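PDB 2W2K: D-mandelate dehydrogenase from Rhodotorula graminis, which probably interconverts D-mandelate and the matching 2-oxo acid, with a nicotinamide dinucleotide as hydride carrier, as a D-isomer-specific 2-hydroxyacid dehydrogenase. Local coordinates for residues S21-K26 against L319-I324; A116-A121 against Q175-R180; S127-A132 against R162-G167. All coordinates share one frame; numbering follows the deposited sequence.

Contact 1: residues S21-K26 against L319-I324; sequences SDFQQK and LTMTNI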
loop_
_atom_site.group_PDB
_atom_site.type_symbol
_atom_site.label_atom_id
_atom_site.label_comp_id
_atom_site.label_asym_id
_atom_site.label_seq_id
_atom_site.Cartn_x
_atom_site.Cartn_y
_atom_site.Cartn_z
ATOM N N SER B 21 -30.923 20.287 -0.551
ATOM C CA SER B 21 -31.935 21.356 -0.429
ATOM C C SER B 21 -32.787 21.476 -1.697
ATOM O O SER B 21 -34.017 21.618 -1.606
ATOM C CB SER B 21 -31.279 22.708 -0.061
ATOM O OG SER B 21 -30.727 22.635 1.249
ATOM N N ASP B 22 -32.139 21.401 -2.869
ATOM C CA ASP B 22 -32.822 21.339 -4.189
ATOM C C ASP B 22 -33.822 20.171 -4.275
ATOM O O ASP B 22 -34.975 20.328 -4.748
ATOM C CB ASP B 22 -31.773 21.271 -5.331
ATOM C CG ASP B 22 -32.394 21.257 -6.717
ATOM O OD1 ASP B 22 -32.961 22.297 -7.142
ATOM O OD2 ASP B 22 -32.290 20.213 -7.415
ATOM N N PHE B 23 -33.379 19.009 -3.804
ATOM C CA PHE B 23 -34.186 17.760 -3.822
ATOM C C PHE B 23 -35.448 17.947 -2.976
ATOM O O PHE B 23 -36.542 17.573 -3.405
ATOM C CB PHE B 23 -33.342 16.556 -3.316
ATOM C CG PHE B 23 -33.922 15.181 -3.681
ATOM C CD1 PHE B 23 -33.681 14.626 -4.936
ATOM C CD2 PHE B 23 -34.692 14.443 -2.758
ATOM C CE1 PHE B 23 -34.187 13.367 -5.284
ATOM C CE2 PHE B 23 -35.217 13.144 -3.106
ATOM C CZ PHE B 23 -34.968 12.626 -4.377
ATOM N N GLN B 24 -35.297 18.556 -1.797
ATOM C CA GLN B 24 -36.425 18.745 -0.848
ATOM C C GLN B 24 -37.407 19.834 -1.324
ATOM O O GLN B 24 -38.541 19.898 -0.846
ATOM C CB GLN B 24 -35.923 19.089 0.557
ATOM C CG GLN B 24 -35.241 17.938 1.322
ATOM C CD GLN B 24 -34.606 18.423 2.617
ATOM O OE1 GLN B 24 -35.211 18.329 3.693
ATOM N NE2 GLN B 24 -33.387 18.950 2.520
ATOM N N GLN B 25 -36.976 20.666 -2.275
ATOM C CA GLN B 25 -37.879 21.662 -2.899
ATOM C C GLN B 25 -38.734 20.992 -3.993
ATOM O O GLN B 25 -39.956 21.179 -4.052
ATOM C CB GLN B 25 -37.051 22.849 -3.465
ATOM C CG GLN B 25 -37.880 24.084 -3.961
ATOM C CD GLN B 25 -38.699 23.832 -5.231
ATOM O OE1 GLN B 25 -39.903 24.128 -5.265
ATOM N NE2 GLN B 25 -38.048 23.307 -6.288
ATOM N N LYS B 26 -38.086 20.206 -4.850
ATOM C CA LYS B 26 -38.761 19.480 -5.947
ATOM C C LYS B 26 -39.706 18.339 -5.489
ATOM O O LYS B 26 -40.724 18.055 -6.156
ATOM C CB LYS B 26 -37.704 18.923 -6.937
ATOM C CG LYS B 26 -36.903 19.992 -7.702
ATOM C CD LYS B 26 -35.668 19.388 -8.405
ATOM C CE LYS B 26 -35.039 20.383 -9.399
ATOM N NZ LYS B 26 -33.687 19.900 -9.891
ATOM N N LEU B 319 -25.485 10.339 -7.277
ATOM C CA LEU B 319 -26.168 9.366 -8.161
ATOM C C LEU B 319 -27.624 9.091 -7.728
ATOM O O LEU B 319 -28.541 9.111 -8.566
ATOM C CB LEU B 319 -25.353 8.049 -8.282
ATOM C CG LEU B 319 -24.091 8.103 -9.179
ATOM C CD1 LEU B 319 -23.298 6.791 -9.000
ATOM C CD2 LEU B 319 -24.463 8.329 -10.653
ATOM N N THR B 320 -27.840 8.845 -6.438
ATOM C CA THR B 320 -29.219 8.567 -5.943
ATOM C C THR B 320 -30.188 9.726 -6.238
ATOM O O THR B 320 -31.288 9.498 -6.775
ATOM C CB THR B 320 -29.265 8.170 -4.441
ATOM O OG1 THR B 320 -28.621 9.177 -3.629
ATOM C CG2 THR B 320 -28.593 6.762 -4.211
ATOM N N MET B 321 -29.783 10.959 -5.894
ATOM C CA MET B 321 -30.640 12.148 -6.106
ATOM C C MET B 321 -30.880 12.426 -7.598
ATOM O O MET B 321 -32.027 12.651 -8.014
ATOM C CB MET B 321 -30.051 13.391 -5.416
ATOM C CG MET B 321 -30.058 13.349 -3.868
ATOM S SD MET B 321 -29.582 14.944 -3.115
ATOM C CE MET B 321 -28.024 14.545 -2.330
ATOM N N THR B 322 -29.802 12.398 -8.401
ATOM C CA THR B 322 -29.876 12.641 -9.851
ATOM C C THR B 322 -30.703 11.598 -10.607
ATOM O O THR B 322 -31.484 11.949 -11.503
ATOM C CB THR B 322 -28.429 12.799 -10.490
ATOM O OG1 THR B 322 -27.724 13.870 -9.830
ATOM C CG2 THR B 322 -28.506 13.087 -11.989
ATOM N N ASN B 323 -30.539 10.319 -10.252
ATOM C CA ASN B 323 -31.356 9.246 -10.833
ATOM C C ASN B 323 -32.871 9.510 -10.700
ATOM O O ASN B 323 -33.638 9.424 -11.695
ATOM C CB ASN B 323 -30.983 7.889 -10.220
ATOM C CG ASN B 323 -29.815 7.177 -10.954
ATOM O OD1 ASN B 323 -28.916 6.589 -10.313
ATOM N ND2 ASN B 323 -29.836 7.213 -12.268
ATOM N N ILE B 324 -33.308 9.840 -9.488
ATOM C CA ILE B 324 -34.752 10.068 -9.221
ATOM C C ILE B 324 -35.285 11.348 -9.930
ATOM O O ILE B 324 -36.402 11.355 -10.501
ATOM C CB ILE B 324 -35.040 10.038 -7.686
ATOM C CG1 ILE B 324 -34.818 8.611 -7.118
ATOM C CG2 ILE B 324 -36.467 10.513 -7.367
ATOM C CD1 ILE B 324 -34.733 8.565 -5.579
#

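Contact 2: residues A116-A121 against Q175-R180; sequences ATSDLA and QKEIAR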
loop_
_atom_site.group_PDB
_atom_site.type_symbol
_atom_site.label_atom_id
_atom_site.label_comp_id
_atom_site.label_asym_id
_atom_site.label_seq_id
_atom_site.Cartn_x
_atom_site.Cartn_y
_atom_site.Cartn_z
ATOM N N ALA B 116 -11.605 3.914 -4.725
ATOM C CA ALA B 116 -11.369 3.436 -3.347
ATOM C C ALA B 116 -11.095 1.915 -3.280
ATOM O O ALA B 116 -10.121 1.501 -2.655
ATOM C CB ALA B 116 -12.507 3.861 -2.384
ATOM N N THR B 117 -11.914 1.094 -3.949
ATOM C CA THR B 117 -11.784 -0.371 -3.838
ATOM C C THR B 117 -10.484 -0.852 -4.504
ATOM O O THR B 117 -9.778 -1.726 -3.946
ATOM C CB THR B 117 -13.013 -1.127 -4.412
ATOM O OG1 THR B 117 -14.211 -0.588 -3.841
ATOM C CG2 THR B 117 -12.950 -2.648 -4.073
ATOM N N SER B 118 -10.158 -0.285 -5.673
ATOM C CA SER B 118 -8.875 -0.647 -6.356
ATOM C C SER B 118 -7.607 -0.235 -5.564
ATOM O O SER B 118 -6.612 -0.991 -5.545
ATOM C CB SER B 118 -8.820 -0.153 -7.818
ATOM O OG SER B 118 -8.867 1.280 -7.922
ATOM N N ASP B 119 -7.633 0.955 -4.939
ATOM C CA ASP B 119 -6.528 1.401 -4.049
ATOM C C ASP B 119 -6.357 0.461 -2.841
ATOM O O ASP B 119 -5.216 0.153 -2.440
ATOM C CB ASP B 119 -6.796 2.826 -3.522
ATOM C CG ASP B 119 -6.438 3.935 -4.528
ATOM O OD1 ASP B 119 -5.828 3.636 -5.588
ATOM O OD2 ASP B 119 -6.777 5.124 -4.248
ATOM N N LEU B 120 -7.475 0.030 -2.226
ATOM C CA LEU B 120 -7.405 -0.883 -1.045
ATOM C C LEU B 120 -6.870 -2.263 -1.463
ATOM O O LEU B 120 -6.081 -2.875 -0.724
ATOM C CB LEU B 120 -8.774 -0.998 -0.302
ATOM C CG LEU B 120 -8.868 -1.591 1.137
ATOM C CD1 LEU B 120 -8.916 -3.128 1.167
ATOM C CD2 LEU B 120 -7.779 -1.067 2.126
ATOM N N ALA B 121 -7.247 -2.744 -2.652
ATOM C CA ALA B 121 -6.636 -3.989 -3.174
ATOM C C ALA B 121 -5.109 -3.861 -3.394
ATOM O O ALA B 121 -4.348 -4.794 -3.078
ATOM C CB ALA B 121 -7.353 -4.451 -4.473
ATOM N N GLN B 175 -11.249 -4.315 -11.294
ATOM C CA GLN B 175 -9.992 -5.043 -11.620
ATOM C C GLN B 175 -9.122 -4.361 -12.700
ATOM O O GLN B 175 -7.879 -4.399 -12.619
ATOM C CB GLN B 175 -10.279 -6.509 -12.004
ATOM C CG GLN B 175 -9.007 -7.427 -12.033
ATOM C CD GLN B 175 -8.726 -8.118 -10.676
ATOM O OE1 GLN B 175 -7.991 -7.581 -9.828
ATOM N NE2 GLN B 175 -9.305 -9.309 -10.475
ATOM N N LYS B 176 -9.758 -3.727 -13.699
ATOM C CA LYS B 176 -9.016 -2.949 -14.698
ATOM C C LYS B 176 -8.176 -1.853 -14.042
ATOM O O LYS B 176 -7.042 -1.583 -14.493
ATOM C CB LYS B 176 -9.942 -2.380 -15.803
ATOM C CG LYS B 176 -10.529 -3.463 -16.738
ATOM C CD LYS B 176 -11.511 -2.794 -17.743
ATOM C CE LYS B 176 -12.095 -3.792 -18.742
ATOM N NZ LYS B 176 -12.982 -3.060 -19.722
ATOM N N GLU B 177 -8.696 -1.266 -12.956
ATOM C CA GLU B 177 -7.940 -0.231 -12.205
ATOM C C GLU B 177 -6.875 -0.850 -11.287
ATOM O O GLU B 177 -5.766 -0.313 -11.196
ATOM C CB GLU B 177 -8.887 0.678 -11.395
ATOM C CG GLU B 177 -9.532 1.811 -12.231
ATOM C CD GLU B 177 -8.499 2.845 -12.696
ATOM O OE1 GLU B 177 -8.084 3.687 -11.863
ATOM O OE2 GLU B 177 -8.112 2.826 -13.897
ATOM N N ILE B 178 -7.215 -1.951 -10.592
ATOM C CA ILE B 178 -6.199 -2.759 -9.890
ATOM C C ILE B 178 -4.998 -3.071 -10.836
ATOM O O ILE B 178 -3.830 -2.797 -10.489
ATOM C CB ILE B 178 -6.786 -4.078 -9.232
ATOM C CG1 ILE B 178 -7.915 -3.760 -8.216
ATOM C CG2 ILE B 178 -5.655 -4.892 -8.546
ATOM C CD1 ILE B 178 -8.648 -5.029 -7.666
ATOM N N ALA B 179 -5.298 -3.601 -12.034
ATOM C CA ALA B 179 -4.259 -4.037 -12.996
ATOM C C ALA B 179 -3.453 -2.867 -13.557
ATOM O O ALA B 179 -2.243 -2.979 -13.755
ATOM C CB ALA B 179 -4.889 -4.869 -14.163
ATOM N N ARG B 180 -4.116 -1.748 -13.829
ATOM C CA ARG B 180 -3.413 -0.544 -14.337
ATOM C C ARG B 180 -2.361 -0.082 -13.297
ATOM O O ARG B 180 -1.190 0.206 -13.639
ATOM C CB ARG B 180 -4.406 0.591 -14.638
ATOM C CG ARG B 180 -3.752 1.852 -15.273
ATOM C CD ARG B 180 -4.733 3.022 -15.465
ATOM N NE ARG B 180 -5.266 3.537 -14.211
ATOM C CZ ARG B 180 -4.595 4.319 -13.353
ATOM N NH1 ARG B 180 -3.346 4.711 -13.602
ATOM N NH2 ARG B 180 -5.179 4.711 -12.240
#

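Contact 3: residues S127-A132 against R162-G167; sequences SVFRLA and RGHVLG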
loop_
_atom_site.group_PDB
_atom_site.type_symbol
_atom_site.label_atom_id
_atom_site.label_comp_id
_atom_site.label_asym_id
_atom_site.label_seq_id
_atom_site.Cartn_x
_atom_site.Cartn_y
_atom_site.Cartn_z
ATOM N N SER B 127 1.075 -5.373 1.038
ATOM C CA SER B 127 1.188 -6.085 2.331
ATOM C C SER B 127 1.652 -7.558 2.231
ATOM O O SER B 127 2.537 -7.984 2.990
ATOM C CB SER B 127 -0.121 -5.973 3.154
ATOM O OG SER B 127 0.072 -6.477 4.470
ATOM N N VAL B 128 1.066 -8.323 1.307
ATOM C CA VAL B 128 1.371 -9.767 1.197
ATOM C C VAL B 128 2.756 -10.049 0.584
ATOM O O VAL B 128 3.374 -11.091 0.889
ATOM C CB VAL B 128 0.228 -10.600 0.477
ATOM C CG1 VAL B 128 -1.117 -10.507 1.260
ATOM C CG2 VAL B 128 0.022 -10.203 -0.996
ATOM N N PHE B 129 3.249 -9.146 -0.270
ATOM C CA PHE B 129 4.598 -9.282 -0.848
ATOM C C PHE B 129 5.698 -8.902 0.171
ATOM O O PHE B 129 6.762 -9.534 0.198
ATOM C CB PHE B 129 4.764 -8.451 -2.144
ATOM C CG PHE B 129 4.413 -9.212 -3.432
ATOM C CD1 PHE B 129 3.179 -9.018 -4.063
ATOM C CD2 PHE B 129 5.353 -10.091 -4.031
ATOM C CE1 PHE B 129 2.854 -9.704 -5.260
ATOM C CE2 PHE B 129 5.045 -10.790 -5.216
ATOM C CZ PHE B 129 3.789 -10.605 -5.833
ATOM N N ARG B 130 5.413 -7.907 1.018
ATOM C CA ARG B 130 6.419 -7.284 1.929
ATOM C C ARG B 130 6.378 -7.772 3.400
ATOM O O ARG B 130 7.283 -7.460 4.200
ATOM C CB ARG B 130 6.273 -5.746 1.841
ATOM C CG ARG B 130 6.492 -5.196 0.378
ATOM C CD ARG B 130 7.925 -5.566 -0.232
ATOM N NE ARG B 130 8.948 -4.969 0.635
ATOM C CZ ARG B 130 9.397 -3.720 0.536
ATOM N NH1 ARG B 130 9.011 -2.922 -0.480
ATOM N NH2 ARG B 130 10.241 -3.258 1.470
ATOM N N LEU B 131 5.337 -8.551 3.730
ATOM C CA LEU B 131 5.057 -9.018 5.112
ATOM C C LEU B 131 4.913 -7.834 6.112
ATOM O O LEU B 131 5.402 -7.878 7.246
ATOM C CB LEU B 131 6.104 -10.084 5.576
ATOM C CG LEU B 131 6.322 -11.220 4.544
ATOM C CD1 LEU B 131 7.474 -12.144 4.949
ATOM C CD2 LEU B 131 5.017 -12.008 4.289
ATOM N N ALA B 132 4.213 -6.790 5.673
ATOM C CA ALA B 132 4.105 -5.539 6.445
ATOM C C ALA B 132 3.199 -5.663 7.672
ATOM O O ALA B 132 3.403 -4.975 8.694
ATOM C CB ALA B 132 3.632 -4.404 5.535
ATOM N N ARG B 162 7.449 -6.123 -8.507
ATOM C CA ARG B 162 8.027 -5.913 -9.849
ATOM C C ARG B 162 8.471 -7.237 -10.490
ATOM O O ARG B 162 9.227 -7.999 -9.881
ATOM C CB ARG B 162 9.222 -4.927 -9.797
ATOM C CG ARG B 162 9.783 -4.552 -11.186
ATOM C CD ARG B 162 10.840 -3.451 -11.043
ATOM N NE ARG B 162 11.569 -3.226 -12.287
ATOM N N GLY B 163 7.994 -7.479 -11.717
ATOM C CA GLY B 163 8.396 -8.639 -12.550
ATOM C C GLY B 163 7.686 -9.946 -12.217
ATOM O O GLY B 163 7.868 -10.951 -12.928
ATOM N N HIS B 164 6.870 -9.943 -11.158
ATOM C CA HIS B 164 6.054 -11.116 -10.783
ATOM C C HIS B 164 4.674 -11.037 -11.439
ATOM O O HIS B 164 4.251 -9.962 -11.881
ATOM C CB HIS B 164 5.905 -11.248 -9.258
ATOM C CG HIS B 164 7.198 -11.536 -8.542
ATOM N ND1 HIS B 164 8.046 -10.539 -8.105
ATOM C CD2 HIS B 164 7.764 -12.706 -8.158
ATOM C CE1 HIS B 164 9.093 -11.084 -7.506
ATOM N NE2 HIS B 164 8.952 -12.398 -7.538
ATOM N N VAL B 165 3.964 -12.164 -11.469
ATOM C CA VAL B 165 2.662 -12.248 -12.163
ATOM C C VAL B 165 1.481 -12.001 -11.206
ATOM O O VAL B 165 1.342 -12.676 -10.177
ATOM C CB VAL B 165 2.493 -13.649 -12.836
ATOM C CG1 VAL B 165 1.042 -13.852 -13.437
ATOM C CG2 VAL B 165 3.580 -13.878 -13.902
ATOM N N LEU B 166 0.649 -11.027 -11.550
ATOM C CA LEU B 166 -0.683 -10.858 -10.944
ATOM C C LEU B 166 -1.700 -11.710 -11.718
ATOM O O LEU B 166 -1.876 -11.527 -12.936
ATOM C CB LEU B 166 -1.113 -9.384 -10.980
ATOM C CG LEU B 166 -2.433 -9.002 -10.306
ATOM C CD1 LEU B 166 -2.294 -9.234 -8.771
ATOM C CD2 LEU B 166 -2.837 -7.548 -10.644
ATOM N N GLY B 167 -2.369 -12.634 -11.028
ATOM C CA GLY B 167 -3.459 -13.406 -11.666
ATOM C C GLY B 167 -4.841 -12.873 -11.300
ATOM O O GLY B 167 -5.304 -13.031 -10.142
#

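Contact 1: residues S21-K26 against L319-I324
Lys26 NZ is held by two carboxylates: Asp22 one turn back on its own helix, with Asp22 OD2 at 2.9 Å from Lys26 NZ on the syn side, and Asp325 OD2 on the facing helix 310-330. The nearly extended lysine suits this place, since it carries the charge from one helix across to the other, at the side of an otherwise apolar meeting. There Phe23 reaches out of helix 17-26, its CG anti to the backbone N (chi1 -163°), and lays the edge of its ring along the backbone of Met321. Phe23 CE1 lies 3.6 Å from Met321 O, close to the ring plane, so the slightly positive rim of the ring faces the carbonyl oxygen. Further round the same edge, Phe23 CZ meets Ile324 CG2 at 4.0 Å, and Phe23 CD1 lies 3.9 Å from Met321 CB. The flexible methionine bends at its last torsion, and its SD stands 5.1 Å from the centre of the Phe23 ring, 39° off the normal, an oblique Met-aromatic contact. Ile56 of strand 54-57 touches Phe23, Met321 and Ile324, placing both helices on the parallel sheet of the N-terminal domain. The chemistry is thus of two kinds: a buried apolar seam of ring, sulfur and branched chain, and a shared ammonium group whose charge is probably well balanced by its two acidic neighbours.

Contact 2: residues A116-A121 against Q175-R180
Ser118 and Ile178 lie where two helices come together, the axes of 116-121 and 175-180 approaching to 8.6 Å and crossing at -44°, with only 4.9 Å between Ser118 CA and Ile178 CA. Small side chains on the first helix permit this. Ser118 CB sits 3.7 Å from both Ile178 N and Ile178 CG1, nestled against the backbone of the other helix, while Ser118 OG lies 3.5 Å from Glu177 CB. That hydroxyl, placed between the backbone N and the carbonyl carbon (chi1 63°), is turned back to hydrogen-bond to Asp114 O in the preceding turn, and also hydrogen-bonds to Lys181 NZ. One turn on, Ala121 CB presses on Ile178 CD1 at 3.5 Å, a carbon contact tighter than usual, which the small alanine makes possible. Beside the seam, Arg180 grips Glu177 side-on, NE to OE2 and NH2 to OE1, both oxygens close to the guanidinium plane, the carboxylate itself tilted against it; Arg180 also bonds to backbone of the neighbouring subunit. Helix 173-185 follows strand 165-169 and begins with Ala173 and Ile174, which contact NAD(+) when it is bound, while Ala121 abuts Thr255, another residue of that site: a long helix packs against the first helix of a Rossmann dinucleotide-binding fold.

Contact 3: residues S127-A132 against R162-G167
Phe129 and His164 meet ring to ring without forming either a stack or an edge-to-face pair: their planes stand at 51° and their centroids are 5.6 Å apart. On the imidazole the approach is over one face. Phe129 CE2 is poised above that face, offset toward the rim, with 4.0 Å between it and His164 CG. Relative to the phenyl ring the partner comes in obliquely. The two side chains run past each other in opposite directions, so the far end of the phenyl ring comes to the base of the histidine, Phe129 CZ 4.1 Å from His164 CB. His164 takes this position with CG anti to its carbonyl carbon (chi1 -65°), and a weak hydrogen bond from His164 ND1 to Arg162 O, 3.3 Å long and bent to 125° at the hydrogen, may lightly favour this rotation of the ring. A second weak bond joins the same nitrogen to Pro161 O. Histidine suits the site because it offers a flat face to the phenylalanine while keeping a polar nitrogen for the backbone of the turn; Gly163 suits the turn itself, with its positive phi. Around the pair, the ring of His159 meets that of His164, and Phe129 also rests on Met188, Cys223 and Arg251. The contact therefore joins the C-terminal end of helix 114-130 to the loop that leads into strand 165-169, beside strands 223-226 and 250-254 of the seven-stranded parallel sheet.

The chain starts in the N-terminal domain, where helix 17-26 meets its partner only when helix 310-330 returns almost 300 residues later; contact 1 thus closes a loop enclosing the whole Rossmann domain and fastens the C-terminal helix back onto the first domain. Within that loop, helix 114-130 enters the second domain and takes part in two contacts. Its C-terminal end meets the loop before strand 165-169 in contact 3, nested in the larger loop that contact 2 closes when helix 173-185 comes back to 116-121. Contacts 2 and 3 lie on the same side of the chain's centre, their centres 14 Å apart; those of contacts 1 and 3 are 44 Å apart.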